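Local coordinates for CELL division protein FTSZ (Haloferax volcanii, PDB 4B46), which controls cell shape as a tubulin-like, GTP-binding cytoskeletal protein, and is essential for developing the rod-shaped cells needed for efficient swimming, at residues K121-K124 / R125-E129; R152-Q155 / T156-E160. All blocks are in the same frame, centred on the assembly; numbering follows the deposited sequence.

Contact 1 (K121-K124 / R125-E129); sequences KHLK and RIYTE
Leu-123 meets Tyr-127 one turn further along the chain, its CD2 methyl coming up to the edge of the phenol ring, near the ring plane, with CD2 3.7 Å from Tyr-127 CE2. The ring has CG anti to its own carbonyl carbon (chi1 -61°), which turns it back alongside Leu-123 and presents the CD2–CE2 side to that methyl. One face of the same ring carries Ile-126 CG1, offset toward the rim and 3.5 Å above the plane, and the ring also stacks with Phe-101. Further round, Ile-126 reaches back with CD1 to His-122 NE2, 3.8 Å away, approaching the imidazole at a slant. The polar ends of His-122 and Tyr-127 converge on Gln-87 of helix 83-90, whose OE1 pairs with His-122 NE2 and whose NE2 pairs with Tyr-127 OH. The stretch is the C-terminal end of helix 111-126, the connection in a beta-alpha-beta crossover between strands 100-106 and 131-137 of the GTPase domain, and Tyr-127 is where the chain leaves helical geometry. Leu-123 O is shared there: Tyr-127 N binds it at 2.9 Å, nearly in line with the carbonyl, while Ile-126 N, at 3.3 Å, sits above the carbonyl plane. The earlier bonds to Lys-121 O and His-122 O are weak. With an alanine here instead of Tyr-127, the Leu-123 methyl and Ile-126 CG1 would probably lose the ring they pack on, Phe-101 its stacking partner and Gln-87 NE2 its hydroxyl partner. Lys-124 bends its chain and forms a salt bridge with Asp-162.

Contact 2 (R152-Q155 / T156-E160); sequences RSFQ and TFVRE
Residues 152-160 of helix 144-160, the connection between strands 131-137 and 163-168 of the GTPase domain, are bound together by backbone bonds and by one arginine that folds back along the helix. Arg-159 and Gln-155 lie side by side and point the same way, amide and guanidinium planes 44° apart. It is the glutamine's backbone that is gripped: Arg-159 NH1 donates to Gln-155 O at 2.7 Å, the oxygen lying near the guanidinium edge but 22° out of its plane. One residue earlier in each segment, Val-158 sets CB over one face of the Phe-154 ring, toward the rim, with CB 4.3 Å from CZ. Its CG1 stands between backbone N and carbonyl carbon (chi1 74°), which brings that methyl 3.3 Å from Phe-154 O, the oxygen also bound by Val-158 N. On another side of the helix, Phe-157 N bonds to Ser-153 O at 2.8 Å, almost straight, while Thr-156 OG1 donates weakly to Arg-152 O. Ser-153 OG bonds to Ser-113 O; its side chain lies about 7 Å from that of Gly-112, a GTP-binding residue. The Phe-157 ring rests on Ala-116 and Pro-117 of helix 111-126. Phe-154 and Phe-157 both touch Leu-164, so the helix lies against strand 163-168 as the crossover of a beta-alpha-beta unit, the repeated element of the Rossmann-like GTPase domain that CetZ1 shares with tubulin and FtsZ.

How the contacts relate
Both contacts belong to the GTPase domain and come in series along the chain, contact 1 on helix 111-126 and contact 2 on helix 144-160, their centres about 16 Å apart. The helices serve successive beta-alpha-beta units that share strand 131-137, and they pack against each other. The two contacts touch by packing: Lys-124 CD lies 3.2 Å from Glu-160 O, and Lys-121 CG 3.3 Å from Glu-160 OE1. Contact 1 sits at the surface, away from the nucleotide, whereas the side chain of Ser-153 in contact 2 is about 9 Å from the bound GDP. Of the two neighbouring helical segments, contact 2 is therefore the nearer to the nucleotide pocket.

Contact 1 (K121-K124 / R125-E129)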
ATOM      1  N   LYS A 121      10.691  -9.106   7.404  1.00 15.05           N
ATOM      2  CA  LYS A 121      11.514 -10.301   7.525  1.00 16.51           C
ATOM      3  C   LYS A 121      11.120 -11.124   8.759  1.00 22.01           C
ATOM      4  O   LYS A 121      10.995 -12.349   8.689  1.00 19.38           O
ATOM      5  CB  LYS A 121      12.995  -9.910   7.593  1.00 18.69           C
ATOM      6  CG  LYS A 121      13.935 -11.094   7.474  1.00 30.79           C
ATOM      7  CD  LYS A 121      15.392 -10.675   7.578  1.00 36.47           C
ATOM      8  CE  LYS A 121      16.305 -11.892   7.504  1.00 42.73           C
ATOM      9  NZ  LYS A 121      17.723 -11.561   7.813  1.00 49.53           N
ATOM     10  N   HIS A 122      10.918 -10.440   9.881  1.00 22.74           N
ATOM     11  CA  HIS A 122      10.509 -11.087  11.130  1.00 25.27           C
ATOM     12  C   HIS A 122       9.169 -11.805  10.951  1.00 17.51           C
ATOM     13  O   HIS A 122       8.997 -12.949  11.391  1.00 19.64           O
ATOM     14  CB  HIS A 122      10.419 -10.033  12.239  1.00 19.54           C
ATOM     15  CG  HIS A 122       9.685 -10.488  13.463  1.00 19.81           C
ATOM     16  ND1 HIS A 122      10.299 -11.160  14.497  1.00 21.64           N
ATOM     17  CD2 HIS A 122       8.389 -10.341  13.827  1.00 21.95           C
ATOM     18  CE1 HIS A 122       9.410 -11.425  15.440  1.00 25.88           C
ATOM     19  NE2 HIS A 122       8.243 -10.943  15.056  1.00 24.71           N
ATOM     20  N   LEU A 123       8.223 -11.132  10.302  1.00 16.14           N
ATOM     21  CA  LEU A 123       6.902 -11.713  10.076  1.00 18.70           C
ATOM     22  C   LEU A 123       6.932 -12.963   9.188  1.00 22.04           C
ATOM     23  O   LEU A 123       6.263 -13.961   9.485  1.00 20.56           O
ATOM     24  CB  LEU A 123       5.953 -10.679   9.487  1.00 20.52           C
ATOM     25  CG  LEU A 123       5.561  -9.536  10.418  1.00 21.88           C
ATOM     26  CD1 LEU A 123       4.716  -8.497   9.675  1.00 19.40           C
ATOM     27  CD2 LEU A 123       4.813 -10.089  11.609  1.00 17.88           C
ATOM     28  N   LYS A 124       7.707 -12.915   8.107  1.00 16.38           N
ATOM     29  CA  LYS A 124       7.816 -14.068   7.204  1.00 19.60           C
ATOM     30  C   LYS A 124       8.486 -15.248   7.891  1.00 20.03           C
ATOM     31  O   LYS A 124       8.289 -16.410   7.515  1.00 18.48           O
ATOM     32  CB  LYS A 124       8.579 -13.683   5.926  1.00 19.12           C
ATOM     33  CG  LYS A 124       7.713 -12.922   4.922  1.00 23.04           C
ATOM     34  CD  LYS A 124       8.376 -12.781   3.551  1.00 23.98           C
ATOM     35  CE  LYS A 124       8.630 -14.122   2.897  1.00 31.02           C
ATOM     36  NZ  LYS A 124       7.366 -14.883   2.712  1.00 36.90           N
ATOM     37  N   ARG A 125       9.269 -14.941   8.920  1.00 17.88           N
ATOM     38  CA  ARG A 125      10.023 -15.955   9.637  1.00 22.03           C
ATOM     39  C   ARG A 125       9.142 -16.768  10.590  1.00 21.82           C
ATOM     40  O   ARG A 125       9.402 -17.946  10.840  1.00 21.18           O
ATOM     41  CB  ARG A 125      11.144 -15.279  10.422  1.00 30.12           C
ATOM     42  CG  ARG A 125      12.475 -15.960  10.324  1.00 43.88           C
ATOM     43  CD  ARG A 125      13.598 -15.000  10.703  1.00 48.49           C
ATOM     44  NE  ARG A 125      14.873 -15.695  10.812  1.00 46.69           N
ATOM     45  CZ  ARG A 125      15.460 -15.991  11.961  1.00 51.07           C
ATOM     46  NH1 ARG A 125      14.896 -15.629  13.106  1.00 53.16           N
ATOM     47  NH2 ARG A 125      16.618 -16.635  11.963  1.00 58.47           N
ATOM     48  N   ILE A 126       8.107 -16.138  11.137  1.00 21.76           N
ATOM     49  CA  ILE A 126       7.291 -16.819  12.140  1.00 24.66           C
ATOM     50  C   ILE A 126       5.871 -17.153  11.675  1.00 22.28           C
ATOM     51  O   ILE A 126       5.239 -18.049  12.237  1.00 23.45           O
ATOM     52  CB  ILE A 126       7.254 -16.050  13.495  1.00 28.51           C
ATOM     53  CG1 ILE A 126       6.201 -14.946  13.463  1.00 38.87           C
ATOM     54  CG2 ILE A 126       8.642 -15.479  13.840  1.00 26.83           C
ATOM     55  CD1 ILE A 126       6.196 -14.089  14.711  1.00 44.07           C
ATOM     56  N   TYR A 127       5.373 -16.442  10.662  1.00 19.94           N
ATOM     57  CA  TYR A 127       4.037 -16.710  10.130  1.00 24.59           C
ATOM     58  C   TYR A 127       4.109 -17.245   8.704  1.00 24.92           C
ATOM     59  O   TYR A 127       5.089 -17.018   8.000  1.00 22.65           O
ATOM     60  CB  TYR A 127       3.159 -15.453  10.151  1.00 17.88           C
ATOM     61  CG  TYR A 127       2.924 -14.886  11.529  1.00 21.65           C
ATOM     62  CD1 TYR A 127       2.237 -15.614  12.497  1.00 23.66           C
ATOM     63  CD2 TYR A 127       3.385 -13.619  11.865  1.00 26.77           C
ATOM     64  CE1 TYR A 127       2.024 -15.096  13.766  1.00 25.87           C
ATOM     65  CE2 TYR A 127       3.176 -13.091  13.124  1.00 27.56           C
ATOM     66  CZ  TYR A 127       2.495 -13.828  14.068  1.00 26.07           C
ATOM     67  OH  TYR A 127       2.290 -13.298  15.317  1.00 25.97           O
ATOM     68  N   THR A 128       3.063 -17.948   8.284  1.00 25.40           N
ATOM     69  CA  THR A 128       3.023 -18.525   6.944  1.00 22.03           C
ATOM     70  C   THR A 128       2.069 -17.801   5.993  1.00 25.73           C
ATOM     71  O   THR A 128       2.038 -18.109   4.807  1.00 22.90           O
ATOM     72  CB  THR A 128       2.671 -20.028   6.982  1.00 26.23           C
ATOM     73  OG1 THR A 128       1.482 -20.221   7.757  1.00 24.88           O
ATOM     74  CG2 THR A 128       3.801 -20.824   7.615  1.00 27.79           C
ATOM     75  N   GLU A 129       1.286 -16.855   6.502  1.00 21.54           N
ATOM     76  CA  GLU A 129       0.446 -16.033   5.627  1.00 18.46           C
ATOM     77  C   GLU A 129       1.332 -15.090   4.802  1.00 20.65           C
ATOM     78  O   GLU A 129       2.440 -14.771   5.221  1.00 19.99           O
ATOM     79  CB  GLU A 129      -0.554 -15.202   6.443  1.00 24.58           C
ATOM     80  CG  GLU A 129      -1.658 -16.007   7.125  1.00 30.80           C
ATOM     81  CD  GLU A 129      -1.266 -16.487   8.505  1.00 30.61           C
ATOM     82  OE1 GLU A 129      -0.115 -16.230   8.919  1.00 28.27           O
ATOM     83  OE2 GLU A 129      -2.121 -17.111   9.175  1.00 31.32           O
TER

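Contact 2 (R152-Q155 / T156-E160)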
ATOM      1  N   ARG A 152      17.759   3.219  -0.478  1.00 18.59           N
ATOM      2  CA  ARG A 152      18.279   2.142   0.372  1.00 20.59           C
ATOM      3  C   ARG A 152      17.192   1.286   1.001  1.00 18.62           C
ATOM      4  O   ARG A 152      17.311   0.064   1.053  1.00 23.69           O
ATOM      5  CB  ARG A 152      19.173   2.706   1.465  1.00 17.28           C
ATOM      6  CG  ARG A 152      20.448   3.277   0.929  1.00 18.51           C
ATOM      7  CD  ARG A 152      21.287   3.820   2.059  1.00 27.05           C
ATOM      8  NE  ARG A 152      22.628   4.169   1.624  1.00 27.66           N
ATOM      9  CZ  ARG A 152      23.334   5.165   2.145  1.00 26.77           C
ATOM     10  NH1 ARG A 152      22.815   5.915   3.109  1.00 28.66           N
ATOM     11  NH2 ARG A 152      24.550   5.412   1.699  1.00 27.44           N
ATOM     12  N   SER A 153      16.132   1.928   1.475  1.00 16.70           N
ATOM     13  CA  SER A 153      15.015   1.215   2.086  1.00 18.72           C
ATOM     14  C   SER A 153      14.296   0.334   1.056  1.00 19.94           C
ATOM     15  O   SER A 153      13.962  -0.833   1.330  1.00 15.53           O
ATOM     16  CB  SER A 153      14.035   2.215   2.708  1.00 15.15           C
ATOM     17  OG  SER A 153      12.952   1.562   3.357  1.00 20.40           O
ATOM     18  N   PHE A 154      14.067   0.893  -0.127  1.00 17.03           N
ATOM     19  CA  PHE A 154      13.404   0.152  -1.198  1.00 15.63           C
ATOM     20  C   PHE A 154      14.135  -1.156  -1.521  1.00 17.16           C
ATOM     21  O   PHE A 154      13.508  -2.205  -1.642  1.00 17.89           O
ATOM     22  CB  PHE A 154      13.251   0.997  -2.473  1.00 16.43           C
ATOM     23  CG  PHE A 154      12.783   0.191  -3.664  1.00 19.07           C
ATOM     24  CD1 PHE A 154      11.435  -0.033  -3.876  1.00 22.99           C
ATOM     25  CD2 PHE A 154      13.699  -0.377  -4.541  1.00 23.28           C
ATOM     26  CE1 PHE A 154      10.998  -0.805  -4.957  1.00 19.82           C
ATOM     27  CE2 PHE A 154      13.271  -1.147  -5.623  1.00 24.27           C
ATOM     28  CZ  PHE A 154      11.920  -1.362  -5.823  1.00 20.85           C
ATOM     29  N   GLN A 155      15.457  -1.082  -1.660  1.00 21.40           N
ATOM     30  CA  GLN A 155      16.265  -2.251  -2.000  1.00 20.96           C
ATOM     31  C   GLN A 155      16.019  -3.387  -1.016  1.00 23.95           C
ATOM     32  O   GLN A 155      15.879  -4.538  -1.415  1.00 25.41           O
ATOM     33  CB  GLN A 155      17.759  -1.912  -1.990  1.00 22.85           C
ATOM     34  CG  GLN A 155      18.180  -0.830  -2.963  1.00 49.04           C
ATOM     35  CD  GLN A 155      18.254  -1.321  -4.393  1.00 67.35           C
ATOM     36  OE1 GLN A 155      17.465  -0.912  -5.244  1.00 73.23           O
ATOM     37  NE2 GLN A 155      19.211  -2.200  -4.668  1.00 75.57           N
ATOM     38  N   THR A 156      15.960  -3.052   0.269  1.00 19.84           N
ATOM     39  CA  THR A 156      15.818  -4.071   1.308  1.00 18.05           C
ATOM     40  C   THR A 156      14.374  -4.514   1.443  1.00 16.52           C
ATOM     41  O   THR A 156      14.087  -5.712   1.515  1.00 20.43           O
ATOM     42  CB  THR A 156      16.305  -3.551   2.677  1.00 21.67           C
ATOM     43  OG1 THR A 156      17.608  -2.990   2.527  1.00 29.30           O
ATOM     44  CG2 THR A 156      16.367  -4.693   3.699  1.00 19.49           C
ATOM     45  N   PHE A 157      13.467  -3.543   1.488  1.00 13.67           N
ATOM     46  CA  PHE A 157      12.034  -3.817   1.661  1.00 16.04           C
ATOM     47  C   PHE A 157      11.487  -4.767   0.581  1.00 22.46           C
ATOM     48  O   PHE A 157      10.742  -5.709   0.884  1.00 18.10           O
ATOM     49  CB  PHE A 157      11.264  -2.495   1.614  1.00 13.85           C
ATOM     50  CG  PHE A 157       9.939  -2.518   2.321  1.00 13.23           C
ATOM     51  CD1 PHE A 157       9.538  -3.616   3.063  1.00 16.57           C
ATOM     52  CD2 PHE A 157       9.105  -1.416   2.265  1.00 15.61           C
ATOM     53  CE1 PHE A 157       8.316  -3.620   3.725  1.00 16.20           C
ATOM     54  CE2 PHE A 157       7.880  -1.414   2.917  1.00 21.13           C
ATOM     55  CZ  PHE A 157       7.484  -2.530   3.645  1.00 15.55           C
ATOM     56  N   VAL A 158      11.854  -4.517  -0.675  1.00 16.41           N
ATOM     57  CA  VAL A 158      11.307  -5.292  -1.786  1.00 16.01           C
ATOM     58  C   VAL A 158      11.743  -6.750  -1.678  1.00 18.65           C
ATOM     59  O   VAL A 158      11.024  -7.658  -2.089  1.00 20.06           O
ATOM     60  CB  VAL A 158      11.681  -4.675  -3.168  1.00 15.57           C
ATOM     61  CG1 VAL A 158      13.138  -4.931  -3.501  1.00 14.70           C
ATOM     62  CG2 VAL A 158      10.774  -5.222  -4.274  1.00 20.55           C
ATOM     63  N   ARG A 159      12.909  -6.970  -1.084  1.00 15.68           N
ATOM     64  CA  ARG A 159      13.445  -8.313  -0.935  1.00 19.82           C
ATOM     65  C   ARG A 159      12.850  -9.073   0.250  1.00 22.71           C
ATOM     66  O   ARG A 159      12.960 -10.297   0.317  1.00 21.10           O
ATOM     67  CB  ARG A 159      14.973  -8.265  -0.827  1.00 25.14           C
ATOM     68  CG  ARG A 159      15.673  -8.048  -2.166  1.00 34.70           C
ATOM     69  CD  ARG A 159      17.087  -7.519  -1.977  1.00 46.23           C
ATOM     70  NE  ARG A 159      17.802  -7.331  -3.242  1.00 55.02           N
ATOM     71  CZ  ARG A 159      17.615  -6.309  -4.078  1.00 50.61           C
ATOM     72  NH1 ARG A 159      16.717  -5.372  -3.807  1.00 40.68           N
ATOM     73  NH2 ARG A 159      18.325  -6.230  -5.197  1.00 54.52           N
ATOM     74  N   GLU A 160      12.216  -8.362   1.179  1.00 20.59           N
ATOM     75  CA  GLU A 160      11.728  -9.001   2.412  1.00 21.73           C
ATOM     76  C   GLU A 160      10.228  -9.242   2.451  1.00 24.96           C
ATOM     77  O   GLU A 160       9.733  -9.872   3.377  1.00 22.99           O
ATOM     78  CB  GLU A 160      12.113  -8.177   3.647  1.00 19.09           C
ATOM     79  CG  GLU A 160      13.615  -7.944   3.821  1.00 22.53           C
ATOM     80  CD  GLU A 160      14.422  -9.224   3.956  1.00 24.09           C
ATOM     81  OE1 GLU A 160      13.844 -10.299   4.221  1.00 25.43           O
ATOM     82  OE2 GLU A 160      15.653  -9.148   3.797  1.00 34.35           O
TER